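Local structure of RahU protein (Pseudomonas aeruginosa PAO1, 6ZC2) at residues 32-35 with 41-44; 4-9 with 36-41. The protein is a bacterial aegerolysin that interacts with the membrane lipid ceramide phosphorylethanolamine and is probably a glycolipid-binding protein. All coordinates share one frame; numbering follows the deposited sequence. Where two conformers were deposited one is given.

Interaction 1. Residues 32-35 with 41-44. With EDO (1,2-ethanediol), chain K; EDO (1,2-ethanediol), chain C.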
ATOM      1  N   PHE A  32       9.165   0.369   5.911  1.00  9.96           N
ATOM      2  CA  PHE A  32       7.817   0.695   6.357  1.00  9.50           C
ATOM      3  C   PHE A  32       7.924   1.538   7.627  1.00  9.65           C
ATOM      4  O   PHE A  32       8.866   1.388   8.413  1.00 10.95           O
ATOM      5  CB  PHE A  32       7.015  -0.577   6.661  1.00  9.98           C
ATOM      6  CG  PHE A  32       6.589  -1.352   5.439  1.00  9.72           C
ATOM      7  CD1 PHE A  32       5.653  -0.832   4.554  1.00 10.14           C
ATOM      8  CD2 PHE A  32       7.103  -2.623   5.195  1.00 11.22           C
ATOM      9  CE1 PHE A  32       5.246  -1.564   3.440  1.00 10.85           C
ATOM     10  CE2 PHE A  32       6.695  -3.359   4.083  1.00 11.67           C
ATOM     11  CZ  PHE A  32       5.769  -2.829   3.206  1.00 11.79           C
ATOM     12  N   TYR A  33       6.949   2.430   7.835  1.00  9.81           N
ATOM     13  CA  TYR A  33       6.945   3.269   9.024  1.00 10.53           C
ATOM     14  C   TYR A  33       5.523   3.478   9.528  1.00 10.12           C
ATOM     15  O   TYR A  33       4.549   3.326   8.790  1.00 10.68           O
ATOM     16  CB  TYR A  33       7.653   4.601   8.789  1.00 10.79           C
ATOM     17  CG  TYR A  33       6.988   5.589   7.854  1.00  9.86           C
ATOM     18  CD1 TYR A  33       7.203   5.538   6.481  1.00 10.32           C
ATOM     19  CD2 TYR A  33       6.203   6.623   8.353  1.00 10.28           C
ATOM     20  CE1 TYR A  33       6.639   6.485   5.628  1.00  9.97           C
ATOM     21  CE2 TYR A  33       5.642   7.582   7.511  1.00 10.63           C
ATOM     22  CZ  TYR A  33       5.865   7.507   6.151  1.00 10.21           C
ATOM     23  OH  TYR A  33       5.329   8.453   5.301  1.00 10.93           O
ATOM     24  N   ARG A  34       5.418   3.850  10.805  1.00 10.98           N
ATOM     25  CA  ARG A  34       4.125   4.098  11.443  1.00 11.40           C
ATOM     26  C   ARG A  34       3.677   5.507  11.070  1.00 10.93           C
ATOM     27  O   ARG A  34       4.151   6.492  11.646  1.00 11.51           O
ATOM     28  CB  ARG A  34       4.242   3.922  12.954  1.00 13.80           C
ATOM     29  CG  ARG A  34       2.908   3.869  13.674  1.00 15.56           C
ATOM     30  CD  ARG A  34       3.067   3.952  15.194  1.00 17.98           C
ATOM     31  NE  ARG A  34       3.950   2.914  15.724  1.00 20.69           N
ATOM     32  CZ  ARG A  34       3.558   1.682  16.038  1.00 23.26           C
ATOM     33  NH1 ARG A  34       2.292   1.324  15.873  1.00 24.22           N
ATOM     34  NH2 ARG A  34       4.432   0.806  16.514  1.00 24.98           N
ATOM     35  N   TYR A  35       2.773   5.605  10.091  1.00 10.81           N
ATOM     36  CA  TYR A  35       2.341   6.903   9.573  1.00 10.80           C
ATOM     37  C   TYR A  35       1.874   7.769  10.744  1.00 11.17           C
ATOM     38  O   TYR A  35       1.094   7.305  11.577  1.00 12.68           O
ATOM     39  CB  TYR A  35       1.188   6.658   8.586  1.00 10.87           C
ATOM     40  CG  TYR A  35       0.912   7.793   7.616  1.00 10.15           C
ATOM     41  CD1 TYR A  35       1.934   8.349   6.853  1.00 10.42           C
ATOM     42  CD2 TYR A  35      -0.381   8.286   7.439  1.00 11.03           C
ATOM     43  CE1 TYR A  35       1.694   9.388   5.967  1.00 10.69           C
ATOM     44  CE2 TYR A  35      -0.636   9.328   6.546  1.00 11.32           C
ATOM     45  CZ  TYR A  35       0.412   9.872   5.811  1.00 11.07           C
ATOM     46  OH  TYR A  35       0.200  10.908   4.924  1.00 12.31           O
ATOM     47  N   GLU A  41      10.145   2.986  12.494  1.00 12.22           N
ATOM     48  CA  GLU A  41      10.144   1.891  11.531  1.00 11.84           C
ATOM     49  C   GLU A  41       9.308   0.714  12.031  1.00 12.47           C
ATOM     50  O   GLU A  41       9.372   0.342  13.207  1.00 14.10           O
ATOM     51  CB  GLU A  41      11.573   1.424  11.230  1.00 13.60           C
ATOM     52  CG  GLU A  41      11.586   0.325  10.176  1.00 14.81           C
ATOM     53  CD  GLU A  41      12.950  -0.009   9.615  1.00 17.31           C
ATOM     54  OE1 GLU A  41      13.946   0.650   9.982  1.00 18.99           O
ATOM     55  OE2 GLU A  41      13.011  -0.945   8.782  1.00 18.96           O
ATOM     56  N   ILE A  42       8.530   0.122  11.118  1.00 11.80           N
ATOM     57  CA  ILE A  42       7.712  -1.062  11.372  1.00 12.42           C
ATOM     58  C   ILE A  42       8.265  -2.193  10.508  1.00 11.99           C
ATOM     59  O   ILE A  42       8.596  -1.977   9.338  1.00 12.61           O
ATOM     60  CB  ILE A  42       6.226  -0.778  11.031  1.00 14.08           C
ATOM     61  CG1 ILE A  42       5.690   0.409  11.841  1.00 15.13           C
ATOM     62  CG2 ILE A  42       5.355  -2.028  11.225  1.00 15.30           C
ATOM     63  CD1 ILE A  42       5.554   0.134  13.323  1.00 16.62           C
ATOM     64  N   SER A  43       8.377  -3.393  11.083  1.00 11.96           N
ATOM     65  CA  SER A  43       8.930  -4.512  10.331  1.00 11.76           C
ATOM     66  C   SER A  43       7.956  -4.997   9.258  1.00 10.81           C
ATOM     67  O   SER A  43       6.738  -4.822   9.349  1.00 10.59           O
ATOM     68  CB  SER A  43       9.248  -5.679  11.265  1.00 12.93           C
ATOM     69  OG  SER A  43       8.054  -6.257  11.768  1.00 13.87           O
ATOM     70  N   THR A  44       8.515  -5.653   8.237  1.00 10.95           N
ATOM     71  CA  THR A  44       7.658  -6.291   7.243  0.60 11.29           C
ATOM     72  C   THR A  44       6.757  -7.338   7.883  1.00 10.73           C
ATOM     73  O   THR A  44       5.599  -7.492   7.475  1.00 11.04           O
ATOM     74  CB  THR A  44       8.475  -6.895   6.093  0.60 13.60           C
ATOM     75  OG1 THR A  44       9.226  -8.027   6.556  0.60 14.99           O
ATOM     76  CG2 THR A  44       9.422  -5.857   5.511  0.60 13.92           C
TER
HETATM   77  C1  EDO K 210       4.152  13.020   5.913  0.80 30.24           C
HETATM   78  O1  EDO K 210       3.416  13.149   7.136  0.80 32.94           O
HETATM   79  C2  EDO K 210       4.477  11.559   5.617  0.80 32.23           C
HETATM   80  O2  EDO K 210       4.922  10.869   6.793  0.80 11.45           O
HETATM   81  C1  EDO C 202       1.889   0.021   9.429  0.80 13.70           C
HETATM   82  O1  EDO C 202       2.102   0.946  10.504  0.80 13.46           O
HETATM   83  C2  EDO C 202       2.957   0.250   8.372  0.80 12.83           C
HETATM   84  O2  EDO C 202       2.813   1.552   7.804  0.80 10.87           O
HETATM   85  O   HOH W   1      10.623  -1.653   7.475  1.00 13.26           O
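Phe32 and Ile42 join the two arms of a beta hairpin, strands 29-34 and 41-42, at the outer margin of the six-stranded sheet of this aegerolysin fold. One direct backbone hydrogen bond joins residues 32-35 to 41-44: Ile42 N donates to Phe32 O over 3.0 Å. The same oxygen also receives a CA-H...O contact from Glu41. Water adds a second link, accepting from the N-H of Phe32 and donating to Ile42 O and to Glu41 OE2, a carboxylate oxygen that also forms a salt bridge with Arg65.

The side chains meet mainly by van der Waals packing. Phe32 and Ile42 lie side by side on one face of the sheet, with Phe32 CB 4.4 Å from Ile42 CB. The methyl CG2 of Thr44 meets the Phe32 ring at its edge, 4.0 Å from Phe32 CE2. Val47 of the following short helix packs on both Phe32 and Ile42. The exposed Arg34 chain bends at chi3 (-56°), which folds its guanidinium back over Ile42 while NE pairs with Asp40. Ile42 CD1 thus sits over one guanidinium face, 3.4 Å from Arg34 NH2.

Interaction 2. Residues 4-9 with 36-41. With EDO (1,2-ethanediol), chain K.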
ATOM      1  N   ALA A   4      12.183  11.918   1.516  1.00 12.78           N
ATOM      2  CA  ALA A   4      11.322  12.680   0.613  1.00 14.08           C
ATOM      3  C   ALA A   4      10.580  11.800  -0.387  1.00 12.88           C
ATOM      4  O   ALA A   4       9.585  12.250  -0.969  1.00 14.21           O
ATOM      5  CB  ALA A   4      12.129  13.756  -0.115  1.00 15.81           C
ATOM      6  N   GLU A   5      11.041  10.573  -0.618  1.00 11.83           N
ATOM      7  CA  GLU A   5      10.304   9.612  -1.434  1.00 11.65           C
ATOM      8  C   GLU A   5       9.448   8.773  -0.490  1.00 10.44           C
ATOM      9  O   GLU A   5       9.985   8.012   0.320  1.00 11.54           O
ATOM     10  CB  GLU A   5      11.277   8.733  -2.220  1.00 13.25           C
ATOM     11  CG  GLU A   5      12.091   9.494  -3.272  1.00 15.75           C
ATOM     12  CD  GLU A   5      13.295  10.220  -2.690  1.00 17.88           C
ATOM     13  OE1 GLU A   5      13.976   9.629  -1.826  1.00 19.39           O
ATOM     14  OE2 GLU A   5      13.566  11.371  -3.104  1.00 19.17           O
ATOM     15  N   TRP A   6       8.125   8.925  -0.571  1.00 10.65           N
ATOM     16  CA  TRP A   6       7.235   8.218   0.341  1.00 10.13           C
ATOM     17  C   TRP A   6       5.868   8.004  -0.296  1.00 10.25           C
ATOM     18  O   TRP A   6       5.444   8.751  -1.189  1.00 10.69           O
ATOM     19  CB  TRP A   6       7.095   8.946   1.692  1.00 10.80           C
ATOM     20  CG  TRP A   6       6.401  10.295   1.611  1.00 10.81           C
ATOM     21  CD1 TRP A   6       6.976  11.493   1.278  1.00 11.32           C
ATOM     22  CD2 TRP A   6       5.014  10.580   1.873  1.00 10.75           C
ATOM     23  NE1 TRP A   6       6.041  12.498   1.310  1.00 12.04           N
ATOM     24  CE2 TRP A   6       4.829  11.966   1.666  1.00 11.37           C
ATOM     25  CE3 TRP A   6       3.915   9.803   2.256  1.00 10.78           C
ATOM     26  CZ2 TRP A   6       3.593  12.591   1.839  1.00 12.75           C
ATOM     27  CZ3 TRP A   6       2.683  10.426   2.420  1.00 11.50           C
ATOM     28  CH2 TRP A   6       2.535  11.810   2.217  1.00 12.22           C
ATOM     29  N   ILE A   7       5.182   6.963   0.200  1.00  9.64           N
ATOM     30  CA  ILE A   7       3.794   6.648  -0.116  1.00  9.28           C
ATOM     31  C   ILE A   7       3.100   6.297   1.195  1.00  9.15           C
ATOM     32  O   ILE A   7       3.713   5.744   2.112  1.00  9.69           O
ATOM     33  CB  ILE A   7       3.697   5.469  -1.126  1.00  9.81           C
ATOM     34  CG1 ILE A   7       2.244   5.234  -1.583  1.00 10.50           C
ATOM     35  CG2 ILE A   7       4.297   4.189  -0.528  1.00 10.50           C
ATOM     36  CD1 ILE A   7       2.092   4.161  -2.649  1.00 10.94           C
ATOM     37  N   ALA A   8       1.812   6.621   1.292  1.00  9.32           N
ATOM     38  CA  ALA A   8       0.988   6.165   2.406  1.00  9.34           C
ATOM     39  C   ALA A   8      -0.337   5.700   1.823  1.00  8.89           C
ATOM     40  O   ALA A   8      -1.033   6.483   1.170  1.00 10.09           O
ATOM     41  CB  ALA A   8       0.790   7.272   3.449  1.00 10.38           C
ATOM     42  N   VAL A   9      -0.673   4.427   2.044  1.00  8.81           N
ATOM     43  CA  VAL A   9      -1.854   3.800   1.457  1.00  8.68           C
ATOM     44  C   VAL A   9      -2.927   3.664   2.530  1.00  8.90           C
ATOM     45  O   VAL A   9      -2.735   2.949   3.522  1.00  9.65           O
ATOM     46  CB  VAL A   9      -1.515   2.432   0.844  1.00  9.34           C
ATOM     47  CG1 VAL A   9      -2.724   1.876   0.115  1.00 10.39           C
ATOM     48  CG2 VAL A   9      -0.297   2.541  -0.080  1.00 10.74           C
ATOM     49  N   THR A  36       2.365   9.013  10.854  1.00 11.12           N
ATOM     50  CA  THR A  36       3.104   9.785   9.861  1.00 11.72           C
ATOM     51  C   THR A  36       4.602   9.961  10.181  1.00 10.81           C
ATOM     52  O   THR A  36       5.260  10.807   9.577  1.00 12.03           O
ATOM     53  CB  THR A  36       2.503  11.217   9.778  1.00 13.51           C
ATOM     54  OG1 THR A  36       2.507  11.809  11.085  1.00 15.36           O
ATOM     55  CG2 THR A  36       1.067  11.193   9.252  1.00 14.83           C
ATOM     56  N   ASN A  37       5.141   9.168  11.114  1.00 10.26           N
ATOM     57  CA  ASN A  37       6.499   9.360  11.642  1.00 10.58           C
ATOM     58  C   ASN A  37       7.499   8.446  10.930  1.00 10.12           C
ATOM     59  O   ASN A  37       7.609   7.256  11.249  1.00 10.61           O
ATOM     60  CB  ASN A  37       6.512   9.111  13.146  1.00 11.59           C
ATOM     61  CG  ASN A  37       7.870   9.364  13.758  1.00 12.11           C
ATOM     62  OD1 ASN A  37       8.797   9.811  13.079  1.00 12.67           O
ATOM     63  ND2 ASN A  37       7.997   9.087  15.047  1.00 13.58           N
ATOM     64  N   LYS A  38       8.272   9.022  10.001  1.00  9.72           N
ATOM     65  CA  LYS A  38       9.226   8.242   9.212  1.00 10.35           C
ATOM     66  C   LYS A  38      10.355   7.635  10.046  1.00 10.04           C
ATOM     67  O   LYS A  38      11.000   6.685   9.582  1.00 11.14           O
ATOM     68  CB  LYS A  38       9.778   9.089   8.061  1.00 10.81           C
ATOM     69  CG  LYS A  38       8.707   9.486   7.051  1.00 10.71           C
ATOM     70  CD  LYS A  38       9.209  10.457   5.990  1.00 11.38           C
ATOM     71  CE  LYS A  38       8.040  10.987   5.159  1.00 12.34           C
ATOM     72  NZ  LYS A  38       8.449  12.083   4.238  1.00 12.56           N
ATOM     73  N   ASP A  39      10.606   8.143  11.260  1.00 10.91           N
ATOM     74  CA  ASP A  39      11.607   7.539  12.137  1.00 11.22           C
ATOM     75  C   ASP A  39      11.104   6.288  12.851  1.00 12.10           C
ATOM     76  O   ASP A  39      11.919   5.544  13.406  1.00 14.79           O
ATOM     77  CB  ASP A  39      12.063   8.540  13.208  1.00 11.75           C
ATOM     78  CG  ASP A  39      13.043   9.581  12.686  1.00 11.31           C
ATOM     79  OD1 ASP A  39      13.710   9.339  11.658  1.00 12.46           O
ATOM     80  OD2 ASP A  39      13.154  10.644  13.332  1.00 12.50           O
ATOM     81  N   ASP A  40       9.791   6.046  12.869  1.00 11.81           N
ATOM     82  CA  ASP A  40       9.216   4.924  13.614  1.00 12.30           C
ATOM     83  C   ASP A  40       9.059   3.739  12.663  1.00 11.70           C
ATOM     84  O   ASP A  40       7.998   3.499  12.089  1.00 11.59           O
ATOM     85  CB  ASP A  40       7.885   5.344  14.225  1.00 14.10           C
ATOM     86  CG  ASP A  40       7.339   4.333  15.219  1.00 16.48           C
ATOM     87  OD1 ASP A  40       7.979   3.284  15.439  1.00 18.66           O
ATOM     88  OD2 ASP A  40       6.265   4.604  15.794  1.00 17.59           O
ATOM     89  N   GLU A  41      10.145   2.986  12.494  1.00 12.22           N
ATOM     90  CA  GLU A  41      10.144   1.891  11.531  1.00 11.84           C
ATOM     91  C   GLU A  41       9.308   0.714  12.031  1.00 12.47           C
ATOM     92  O   GLU A  41       9.372   0.342  13.207  1.00 14.10           O
ATOM     93  CB  GLU A  41      11.573   1.424  11.230  1.00 13.60           C
ATOM     94  CG  GLU A  41      11.586   0.325  10.176  1.00 14.81           C
ATOM     95  CD  GLU A  41      12.950  -0.009   9.615  1.00 17.31           C
ATOM     96  OE1 GLU A  41      13.946   0.650   9.982  1.00 18.99           O
ATOM     97  OE2 GLU A  41      13.011  -0.945   8.782  1.00 18.96           O
TER
HETATM   98  C1  EDO K 210       4.152  13.020   5.913  0.80 30.24           C
HETATM   99  O1  EDO K 210       3.416  13.149   7.136  0.80 32.94           O
HETATM  100  C2  EDO K 210       4.477  11.559   5.617  0.80 32.23           C
HETATM  101  O2  EDO K 210       4.922  10.869   6.793  0.80 11.45           O
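Lys38 reaches across to Trp6 and lays its ammonium end over one face of the indole, and these two residues make nearly all of this small surface contact. Lys38 contributes the larger buried area. Its CG lies anti to the carbonyl carbon (chi1 -64°) and the chain beyond is fully extended, an outstretched shape that carries NZ from one backbone toward the other, although their nearest CA atoms, those of Trp6 and Lys38, are 9.1 Å apart. NZ stops over the pyrrole part of the ring, 3.8 Å from the centroid of the Trp6 five-membered ring and 31° off its normal, in a cation-pi interaction; the closest atoms are Lys38 NZ and Trp6 CD1, at 3.4 Å. Lys38 CE adds a CH-pi contact to the same ring, 4.2 Å from its centroid. The ammonium group also donates to the backbone oxygen of Tyr3, a second partner that would fix its position beside the indole.

Trp6, on the strand that begins here, presents its six-membered ring to a 1,2-ethanediol, probably from the crystallisation liquor. The diol's C2 lies over the ring, 3.8 Å from Trp6 CE3, and its O2 makes a weak hydrogen bond to Thr36 O as well as one to Tyr33 OH. The diol thus touches the indole, the lysine chain (its O2 is 3.5 Å from Lys38 CE) and the loop backbone. At the edge of the indole, in its plane, lies the methyl group of Ala8.

The backbone carrying Lys38 is held by its own bonds: Asp40 N donates to Asn37 O, and Asp39 N to Asn37 OD1 at 3.1 Å. A type I beta turn from Asn37 to Asp40, with an Asx turn at its start, thus projects a lysine for cation-pi packing on a tryptophan of an inner strand of the same sheet.

In the fold
From the N terminus, the chain first lays down strand 6-13, an inner strand of the six-stranded sheet, then runs through strands 19-27 and 29-34 before reaching the loop 36-41. Interaction 2 closes this long excursion by returning the loop to the start of the strand. Interaction 1 closes a much shorter one, the hairpin turn itself, and its first segment falls within the span of interaction 2 while its second runs past it, so the two loops cross, sharing Glu41. The Arg34-Asp40 salt bridge and packing of Tyr33 against Lys38 connect them directly. Together they tie the outermost hairpin to strand 6-13, across the intervening strand 58-63.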